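Local coordinates for beta-lactamase (Escherichia coli, PDB 6PQ9), which probably hydrolyses beta-lactam antibiotics to substituted beta-amino acids, as an extended-spectrum class A enzyme that confers resistance, at residues A[216-221]-A[235-240]; A[67-72]-A[252-257]. The protein carries 1 engineered substitution. One frame throughout, in Å; residues are numbered along the deposited sequence.

Contact 1 of 2, residues A[216-221]-A[235-240]; sequences TTTGPK and HKTGSS. With SO4 (sulfate ion), chain L; ACT (acetate ion), chain G.
His235 carries its ring between the backbone N and the carbonyl carbon (chi1 61°), which brings the ring up against the loop 216-221. Thr216 swings OG1 anti to its own N (chi1 175°), and this leaves CG2 to meet the ring. The pair joins that loop to the edge strand 233-239 of the five-stranded sheet, just before the Lys-Thr-Gly motif of class A beta-lactamases, here Lys236, Thr237 and Gly238. Thr216 CG2 lies 3.4 Å from His235 NE2, and the two side chains cross at about a right angle. Thr218 O comes to the ring edge, in its plane, 3.1 Å from His235 CE1. Water 1 is in the same plane, 2.8 Å from His235 NE2. On the other nitrogen, ND1 is hydrogen-bonded to Asp253, so both ring nitrogens have polar partners that fix the rotation of the ring.

The loop is shaped by an ST turn. Thr218 N donates to Thr216 OG1 over 3.2 Å, nearly straight at 169°. Thr216 OG1 is also bonded to Ser130 O. Further along, Thr237 presents CG2 to the loop, 3.5 Å from Thr218 OG1. Gly219 N lies close to the same methyl and donates to OXT of a bound acetate. No direct hydrogen bond crosses between the segments, but two waters bridge them. Water 1 also bonds to Thr216 O and Thr218 O. Water 2 bonds to Thr218 OG1 and accepts from Thr237 N. It also accepts from Lys236 NZ at 3.1 Å, and Lys236 NZ donates to Thr237 O at 2.8 Å.

Contact 2 of 2, residues A[67-72]-A[252-257]; sequences QGTYKF and NDIGII. Engineered in segment 67-72: Gly68 (natural residue Ser). With SO4 (sulfate ion), chain L.
Thr69, Ile254 and Asn252 carry this contact, with Thr69 set between the other two. The contact joins the 3-10 turn leading into helix 70-85 to the central part of strand 248-258. Segment 67-72 holds the Ser-x-x-Lys motif of class A beta-lactamases. Its serine position is the engineered Gly68, and its lysine is Lys71.

Thr69 faces the strand with its methyl. OG1 stands between the backbone N and the carbonyl carbon (chi1 58°), and from there it bonds back to Met66 O. CG2 is left to touch the strand. Thr69 CG2 packs 3.8 Å from Asn252 CB, across that side chain at about a right angle. Thr69 CG2 also lies 4.0 Å from Ile254 CG2. Ile254 reaches further with its long branch, extended at chi2 (168°), and brings Ile254 CD1 4.1 Å from Thr69 CB. Ile254 CD1 is also 4.4 Å from Phe72 CD2, an apolar touch oblique to the ring.

Asn252 gives only its CB to Thr69. Its amide end turns to Pro65 O, just ahead of segment 67-72, and ND2 is satisfied there. No hydrogen bond links the two segments directly. The motif itself faces a bound sulfate: Gly68 N donates to its O3 at 2.9 Å, and Lys71 NZ to its O2 at 2.6 Å.

The contact is buried near the centre of the chain. Phe72 packs edge-to-face on Phe195 and touches Leu191 and Leu192 of helix 185-196. Ile254 touches Thr188 of that helix and, beside it in the sheet, Ala268 and Tyr270 of strand 264-274.

In the fold
The centres of contacts 1 and 2 lie about 8 Å apart, and their strands 233-239 and 248-258 are antiparallel neighbours in one sheet. Gly238 O is 2.8 Å from Asn252 N, and Lys236 N is 2.9 Å from Ile254 O, both probable backbone hydrogen bonds. Ser239 O of contact 1 packs 3.1 Å from Gln67 CG of contact 2. The two contacts meet again at the sulfate. Ser239 N donates to O3 of the sulfate at 2.8 Å, the oxygen also held by the engineered Gly68 N. These two backbone positions form the oxyanion hole in class A beta-lactamases. Lys71 and Ser132 also bind the ion, consistent with its lying in the active-site cleft between helix 70-85 and the edge strand.

Contact 1 of 2, residues A[216-221]-A[235-240]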
ATOM      1  N   THR A 216     -11.320  -4.571   1.878  1.00 43.18           N
ATOM      2  CA  THR A 216     -10.449  -5.521   1.209  1.00 41.58           C
ATOM      3  C   THR A 216     -10.374  -6.788   2.049  1.00 43.29           C
ATOM      4  O   THR A 216     -10.553  -6.771   3.271  1.00 45.29           O
ATOM      5  CB  THR A 216      -9.047  -4.942   0.967  1.00 40.57           C
ATOM      6  OG1 THR A 216      -8.189  -5.953   0.408  1.00 38.12           O
ATOM      7  CG2 THR A 216      -8.433  -4.441   2.261  1.00 35.31           C
ATOM      8  N   THR A 217     -10.139  -7.895   1.380  1.00 39.35           N
ATOM      9  CA  THR A 217     -10.035  -9.153   2.080  1.00 42.63           C
ATOM     10  C   THR A 217      -8.578  -9.608   2.183  1.00 38.21           C
ATOM     11  O   THR A 217      -8.295 -10.638   2.803  1.00 43.04           O
ATOM     12  CB  THR A 217     -10.946 -10.179   1.377  1.00 39.57           C
ATOM     13  OG1 THR A 217     -11.352 -11.165   2.318  1.00 61.43           O
ATOM     14  CG2 THR A 217     -10.277 -10.857   0.184  1.00 38.68           C
ATOM     15  N   THR A 218      -7.645  -8.817   1.649  1.00 34.27           N
ATOM     16  CA  THR A 218      -6.228  -9.144   1.614  1.00 36.86           C
ATOM     17  C   THR A 218      -5.568  -8.924   2.979  1.00 38.95           C
ATOM     18  O   THR A 218      -6.105  -8.257   3.864  1.00 36.56           O
ATOM     19  CB  THR A 218      -5.493  -8.306   0.553  1.00 34.56           C
ATOM     20  OG1 THR A 218      -5.467  -6.931   0.954  1.00 38.89           O
ATOM     21  CG2 THR A 218      -6.153  -8.413  -0.825  1.00 36.37           C
ATOM     22  N   GLY A 219      -4.381  -9.518   3.132  1.00 41.17           N
ATOM     23  CA  GLY A 219      -3.562  -9.412   4.317  1.00 37.97           C
ATOM     24  C   GLY A 219      -4.257  -9.536   5.663  1.00 39.82           C
ATOM     25  O   GLY A 219      -4.041  -8.700   6.546  1.00 40.52           O
ATOM     26  N   PRO A 220      -5.085 -10.576   5.869  1.00 38.91           N
ATOM     27  CA  PRO A 220      -5.746 -10.716   7.181  1.00 33.35           C
ATOM     28  C   PRO A 220      -4.773 -11.018   8.300  1.00 41.33           C
ATOM     29  O   PRO A 220      -5.077 -10.735   9.468  1.00 45.99           O
ATOM     30  CB  PRO A 220      -6.738 -11.875   6.968  1.00 33.68           C
ATOM     31  CG  PRO A 220      -6.179 -12.663   5.800  1.00 35.23           C
ATOM     32  CD  PRO A 220      -5.463 -11.663   4.935  1.00 37.21           C
ATOM     33  N   LYS A 221      -3.599 -11.551   7.978  1.00 40.39           N
ATOM     34  CA  LYS A 221      -2.599 -11.908   8.968  1.00 39.70           C
ATOM     35  C   LYS A 221      -1.506 -10.850   9.116  1.00 39.62           C
ATOM     36  O   LYS A 221      -0.512 -11.090   9.813  1.00 36.71           O
ATOM     37  CB  LYS A 221      -1.985 -13.261   8.607  1.00 38.01           C
ATOM     38  CG  LYS A 221      -2.904 -14.487   8.817  1.00 37.56           C
ATOM     39  CD  LYS A 221      -2.166 -15.799   8.466  1.00 53.53           C
ATOM     40  CE  LYS A 221      -0.717 -15.499   7.989  1.00 61.33           C
ATOM     41  NZ  LYS A 221       0.278 -16.622   7.807  1.00 52.72           N
ATOM     42  N   HIS A 235      -6.364  -0.441   4.572  1.00 31.54           N
ATOM     43  CA  HIS A 235      -4.974  -0.756   4.240  1.00 33.87           C
ATOM     44  C   HIS A 235      -4.805  -1.158   2.781  1.00 33.56           C
ATOM     45  O   HIS A 235      -5.768  -1.321   2.027  1.00 34.53           O
ATOM     46  CB  HIS A 235      -4.408  -1.861   5.146  1.00 33.49           C
ATOM     47  CG  HIS A 235      -5.141  -3.162   5.049  1.00 34.39           C
ATOM     48  ND1 HIS A 235      -4.531  -4.326   4.639  1.00 28.21           N
ATOM     49  CD2 HIS A 235      -6.430  -3.485   5.310  1.00 35.88           C
ATOM     50  CE1 HIS A 235      -5.410  -5.310   4.655  1.00 35.20           C
ATOM     51  NE2 HIS A 235      -6.571  -4.827   5.061  1.00 35.63           N
ATOM     52  N   LYS A 236      -3.535  -1.289   2.398  1.00 33.45           N
ATOM     53  CA  LYS A 236      -3.106  -1.829   1.118  1.00 31.08           C
ATOM     54  C   LYS A 236      -1.882  -2.702   1.360  1.00 34.34           C
ATOM     55  O   LYS A 236      -0.929  -2.269   2.016  1.00 34.29           O
ATOM     56  CB  LYS A 236      -2.772  -0.718   0.120  1.00 33.68           C
ATOM     57  CG  LYS A 236      -2.381  -1.246  -1.248  1.00 33.62           C
ATOM     58  CD  LYS A 236      -3.602  -1.814  -1.990  1.00 33.86           C
ATOM     59  CE  LYS A 236      -3.181  -2.788  -3.096  1.00 31.91           C
ATOM     60  NZ  LYS A 236      -2.687  -4.094  -2.561  1.00 30.64           N
ATOM     61  N   THR A 237      -1.911  -3.924   0.841  1.00 33.55           N
ATOM     62  CA  THR A 237      -0.802  -4.861   0.986  1.00 36.42           C
ATOM     63  C   THR A 237       0.147  -4.790  -0.214  1.00 33.92           C
ATOM     64  O   THR A 237      -0.192  -4.285  -1.290  1.00 32.46           O
ATOM     65  CB  THR A 237      -1.312  -6.300   1.110  1.00 36.63           C
ATOM     66  OG1 THR A 237      -1.984  -6.655  -0.104  1.00 38.20           O
ATOM     67  CG2 THR A 237      -2.273  -6.464   2.281  1.00 30.49           C
ATOM     68  N   GLY A 238       1.335  -5.336  -0.018  1.00 31.72           N
ATOM     69  CA  GLY A 238       2.233  -5.625  -1.120  1.00 28.76           C
ATOM     70  C   GLY A 238       2.988  -6.903  -0.827  1.00 37.15           C
ATOM     71  O   GLY A 238       3.301  -7.214   0.328  1.00 36.89           O
ATOM     72  N   SER A 239       3.279  -7.653  -1.891  1.00 34.23           N
ATOM     73  CA  SER A 239       3.961  -8.939  -1.755  1.00 40.39           C
ATOM     74  C   SER A 239       4.835  -9.166  -2.974  1.00 37.68           C
ATOM     75  O   SER A 239       4.635  -8.548  -4.021  1.00 46.98           O
ATOM     76  CB  SER A 239       2.976 -10.108  -1.595  1.00 35.89           C
ATOM     77  OG  SER A 239       1.912  -9.777  -0.717  1.00 35.11           O
ATOM     78  N   SER A 240       5.808 -10.068  -2.834  1.00 37.78           N
ATOM     79  CA  SER A 240       6.735 -10.373  -3.912  1.00 34.01           C
ATOM     80  C   SER A 240       6.931 -11.880  -4.002  1.00 38.60           C
ATOM     81  O   SER A 240       6.417 -12.647  -3.182  1.00 40.23           O
ATOM     82  CB  SER A 240       8.069  -9.665  -3.692  1.00 36.30           C
ATOM     83  OG  SER A 240       8.901 -10.439  -2.860  1.00 37.02           O
TER
HETATM   84  S   SO4 L 311       0.749  -7.253  -4.712  1.00 41.38           S
HETATM   85  O1  SO4 L 311      -0.334  -6.954  -3.776  1.00 37.93           O
HETATM   86  O2  SO4 L 311       0.467  -6.580  -5.978  1.00 41.46           O
HETATM   87  O3  SO4 L 311       2.040  -6.773  -4.203  1.00 37.40           O
HETATM   88  O4  SO4 L 311       0.807  -8.694  -4.880  1.00 45.63           O
HETATM   89  C   ACT G 306      -3.125 -11.411   0.614  1.00 53.72           C
HETATM   90  O   ACT G 306      -4.204 -11.886   0.136  1.00 59.43           O
HETATM   91  OXT ACT G 306      -2.639 -11.584   1.765  1.00 62.71           O
HETATM   92  CH3 ACT G 306      -2.288 -10.492  -0.365  1.00 44.00           C
HETATM   93  O   HOH W   1      -8.549  -6.843   5.168  1.00 44.29           O
HETATM   94  O   HOH W   2      -4.766  -4.722  -0.406  1.00 36.42           O

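Contact 2 of 2, residues A[67-72]-A[252-257]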
ATOM      1  N   GLN A  67       6.193  -2.974  -3.869  1.00 33.30           N
ATOM      2  CA  GLN A  67       5.262  -3.847  -4.587  1.00 37.14           C
ATOM      3  C   GLN A  67       3.857  -3.241  -4.673  1.00 38.37           C
ATOM      4  O   GLN A  67       3.714  -2.068  -5.038  1.00 40.00           O
ATOM      5  CB  GLN A  67       5.244  -5.237  -3.948  1.00 36.23           C
ATOM      6  CG  GLN A  67       6.462  -6.081  -4.354  1.00 35.83           C
ATOM      7  CD  GLN A  67       6.404  -6.486  -5.822  1.00 47.31           C
ATOM      8  OE1 GLN A  67       5.342  -6.442  -6.457  1.00 41.61           O
ATOM      9  NE2 GLN A  67       7.548  -6.874  -6.372  1.00 41.99           N
ATOM     10  N   GLY A  68       2.818  -4.010  -4.332  1.00 35.36           N
ATOM     11  CA  GLY A  68       1.444  -3.567  -4.533  1.00 32.50           C
ATOM     12  C   GLY A  68       0.998  -2.397  -3.669  1.00 34.40           C
ATOM     13  O   GLY A  68      -0.110  -1.883  -3.881  1.00 34.62           O
ATOM     14  N   THR A  69       1.810  -1.962  -2.700  1.00 37.28           N
ATOM     15  CA  THR A  69       1.371  -0.817  -1.909  1.00 36.43           C
ATOM     16  C   THR A  69       1.303   0.448  -2.746  1.00 36.16           C
ATOM     17  O   THR A  69       0.553   1.366  -2.398  1.00 35.88           O
ATOM     18  CB  THR A  69       2.277  -0.579  -0.692  1.00 35.50           C
ATOM     19  OG1 THR A  69       3.626  -0.374  -1.124  1.00 32.28           O
ATOM     20  CG2 THR A  69       2.195  -1.751   0.299  1.00 31.08           C
ATOM     21  N   TYR A  70       2.040   0.510  -3.856  1.00 32.88           N
ATOM     22  CA  TYR A  70       1.970   1.719  -4.656  1.00 32.28           C
ATOM     23  C   TYR A  70       0.667   1.820  -5.453  1.00 33.05           C
ATOM     24  O   TYR A  70       0.428   2.859  -6.082  1.00 32.76           O
ATOM     25  CB  TYR A  70       3.233   1.827  -5.534  1.00 34.15           C
ATOM     26  CG  TYR A  70       3.291   1.079  -6.863  1.00 35.08           C
ATOM     27  CD1 TYR A  70       2.544  -0.080  -7.105  1.00 34.99           C
ATOM     28  CD2 TYR A  70       4.133   1.540  -7.874  1.00 31.46           C
ATOM     29  CE1 TYR A  70       2.630  -0.739  -8.334  1.00 34.23           C
ATOM     30  CE2 TYR A  70       4.229   0.903  -9.084  1.00 34.00           C
ATOM     31  CZ  TYR A  70       3.481  -0.236  -9.321  1.00 37.21           C
ATOM     32  OH  TYR A  70       3.601  -0.849 -10.556  1.00 34.19           O
ATOM     33  N   LYS A  71      -0.205   0.800  -5.396  1.00 30.10           N
ATOM     34  CA  LYS A  71      -1.543   0.947  -5.965  1.00 30.24           C
ATOM     35  C   LYS A  71      -2.365   1.980  -5.195  1.00 31.75           C
ATOM     36  O   LYS A  71      -3.273   2.600  -5.761  1.00 35.73           O
ATOM     37  CB  LYS A  71      -2.260  -0.406  -6.000  1.00 32.73           C
ATOM     38  CG  LYS A  71      -1.814  -1.301  -7.156  1.00 31.82           C
ATOM     39  CD  LYS A  71      -1.620  -2.762  -6.727  1.00 30.80           C
ATOM     40  CE  LYS A  71      -0.946  -3.593  -7.856  1.00 30.70           C
ATOM     41  NZ  LYS A  71      -0.957  -5.077  -7.612  1.00 29.36           N
ATOM     42  N   PHE A  72      -2.061   2.179  -3.911  1.00 31.31           N
ATOM     43  CA  PHE A  72      -2.647   3.285  -3.159  1.00 33.05           C
ATOM     44  C   PHE A  72      -2.248   4.622  -3.773  1.00 34.74           C
ATOM     45  O   PHE A  72      -3.103   5.474  -4.048  1.00 35.37           O
ATOM     46  CB  PHE A  72      -2.196   3.201  -1.695  1.00 27.49           C
ATOM     47  CG  PHE A  72      -2.527   4.417  -0.875  1.00 33.03           C
ATOM     48  CD1 PHE A  72      -3.846   4.711  -0.540  1.00 32.95           C
ATOM     49  CD2 PHE A  72      -1.517   5.269  -0.428  1.00 30.38           C
ATOM     50  CE1 PHE A  72      -4.152   5.845   0.228  1.00 32.72           C
ATOM     51  CE2 PHE A  72      -1.818   6.395   0.345  1.00 31.14           C
ATOM     52  CZ  PHE A  72      -3.131   6.682   0.672  1.00 32.23           C
ATOM     53  N   ASN A 252       4.643  -6.432   2.649  1.00 35.53           N
ATOM     54  CA  ASN A 252       4.291  -5.122   3.187  1.00 35.41           C
ATOM     55  C   ASN A 252       2.809  -5.043   3.528  1.00 33.37           C
ATOM     56  O   ASN A 252       1.983  -5.801   3.015  1.00 34.85           O
ATOM     57  CB  ASN A 252       4.636  -3.987   2.203  1.00 38.76           C
ATOM     58  CG  ASN A 252       6.008  -4.170   1.531  1.00 36.55           C
ATOM     59  OD1 ASN A 252       6.983  -4.575   2.164  1.00 39.49           O
ATOM     60  ND2 ASN A 252       6.080  -3.842   0.254  1.00 33.48           N
ATOM     61  N   ASP A 253       2.487  -4.087   4.394  1.00 32.35           N
ATOM     62  CA  ASP A 253       1.110  -3.696   4.681  1.00 33.05           C
ATOM     63  C   ASP A 253       1.150  -2.280   5.239  1.00 33.78           C
ATOM     64  O   ASP A 253       1.947  -2.000   6.138  1.00 36.05           O
ATOM     65  CB  ASP A 253       0.460  -4.664   5.676  1.00 30.17           C
ATOM     66  CG  ASP A 253      -1.070  -4.638   5.633  1.00 36.82           C
ATOM     67  OD1 ASP A 253      -1.653  -3.970   4.740  1.00 31.14           O
ATOM     68  OD2 ASP A 253      -1.687  -5.294   6.517  1.00 33.87           O
ATOM     69  N   ILE A 254       0.317  -1.388   4.696  1.00 35.30           N
ATOM     70  CA  ILE A 254       0.267   0.020   5.090  1.00 36.52           C
ATOM     71  C   ILE A 254      -1.192   0.430   5.262  1.00 36.73           C
ATOM     72  O   ILE A 254      -2.070  -0.056   4.546  1.00 36.93           O
ATOM     73  CB  ILE A 254       0.959   0.933   4.049  1.00 35.41           C
ATOM     74  CG1 ILE A 254       0.103   1.057   2.790  1.00 30.04           C
ATOM     75  CG2 ILE A 254       2.316   0.377   3.651  1.00 34.52           C
ATOM     76  CD1 ILE A 254       0.540   2.134   1.856  1.00 28.10           C
ATOM     77  N   GLY A 255      -1.467   1.324   6.204  1.00 36.69           N
ATOM     78  CA  GLY A 255      -2.831   1.803   6.311  1.00 33.75           C
ATOM     79  C   GLY A 255      -3.085   2.651   7.543  1.00 39.99           C
ATOM     80  O   GLY A 255      -2.157   3.115   8.217  1.00 37.52           O
ATOM     81  N   ILE A 256      -4.381   2.843   7.811  1.00 37.65           N
ATOM     82  CA  ILE A 256      -4.894   3.636   8.927  1.00 37.30           C
ATOM     83  C   ILE A 256      -5.742   2.730   9.803  1.00 41.67           C
ATOM     84  O   ILE A 256      -6.685   2.096   9.312  1.00 38.22           O
ATOM     85  CB  ILE A 256      -5.745   4.821   8.445  1.00 36.81           C
ATOM     86  CG1 ILE A 256      -4.966   5.666   7.430  1.00 38.09           C
ATOM     87  CG2 ILE A 256      -6.261   5.620   9.636  1.00 37.76           C
ATOM     88  CD1 ILE A 256      -5.357   5.358   5.996  1.00 42.89           C
ATOM     89  N   ILE A 257      -5.433   2.707  11.104  1.00 39.51           N
ATOM     90  CA  ILE A 257      -6.101   1.859  12.083  1.00 34.53           C
ATOM     91  C   ILE A 257      -6.889   2.743  13.043  1.00 39.38           C
ATOM     92  O   ILE A 257      -6.455   3.852  13.376  1.00 40.17           O
ATOM     93  CB  ILE A 257      -5.066   0.988  12.822  1.00 38.48           C
ATOM     94  CG1 ILE A 257      -4.219   0.250  11.786  1.00 34.99           C
ATOM     95  CG2 ILE A 257      -5.736   0.032  13.827  1.00 32.83           C
ATOM     96  CD1 ILE A 257      -3.658  -1.024  12.282  1.00 42.46           C
TER
HETATM   97  S   SO4 L 311       0.749  -7.253  -4.712  1.00 41.38           S
HETATM   98  O1  SO4 L 311      -0.334  -6.954  -3.776  1.00 37.93           O
HETATM   99  O2  SO4 L 311       0.467  -6.580  -5.978  1.00 41.46           O
HETATM  100  O3  SO4 L 311       2.040  -6.773  -4.203  1.00 37.40           O
HETATM  101  O4  SO4 L 311       0.807  -8.694  -4.880  1.00 45.63           O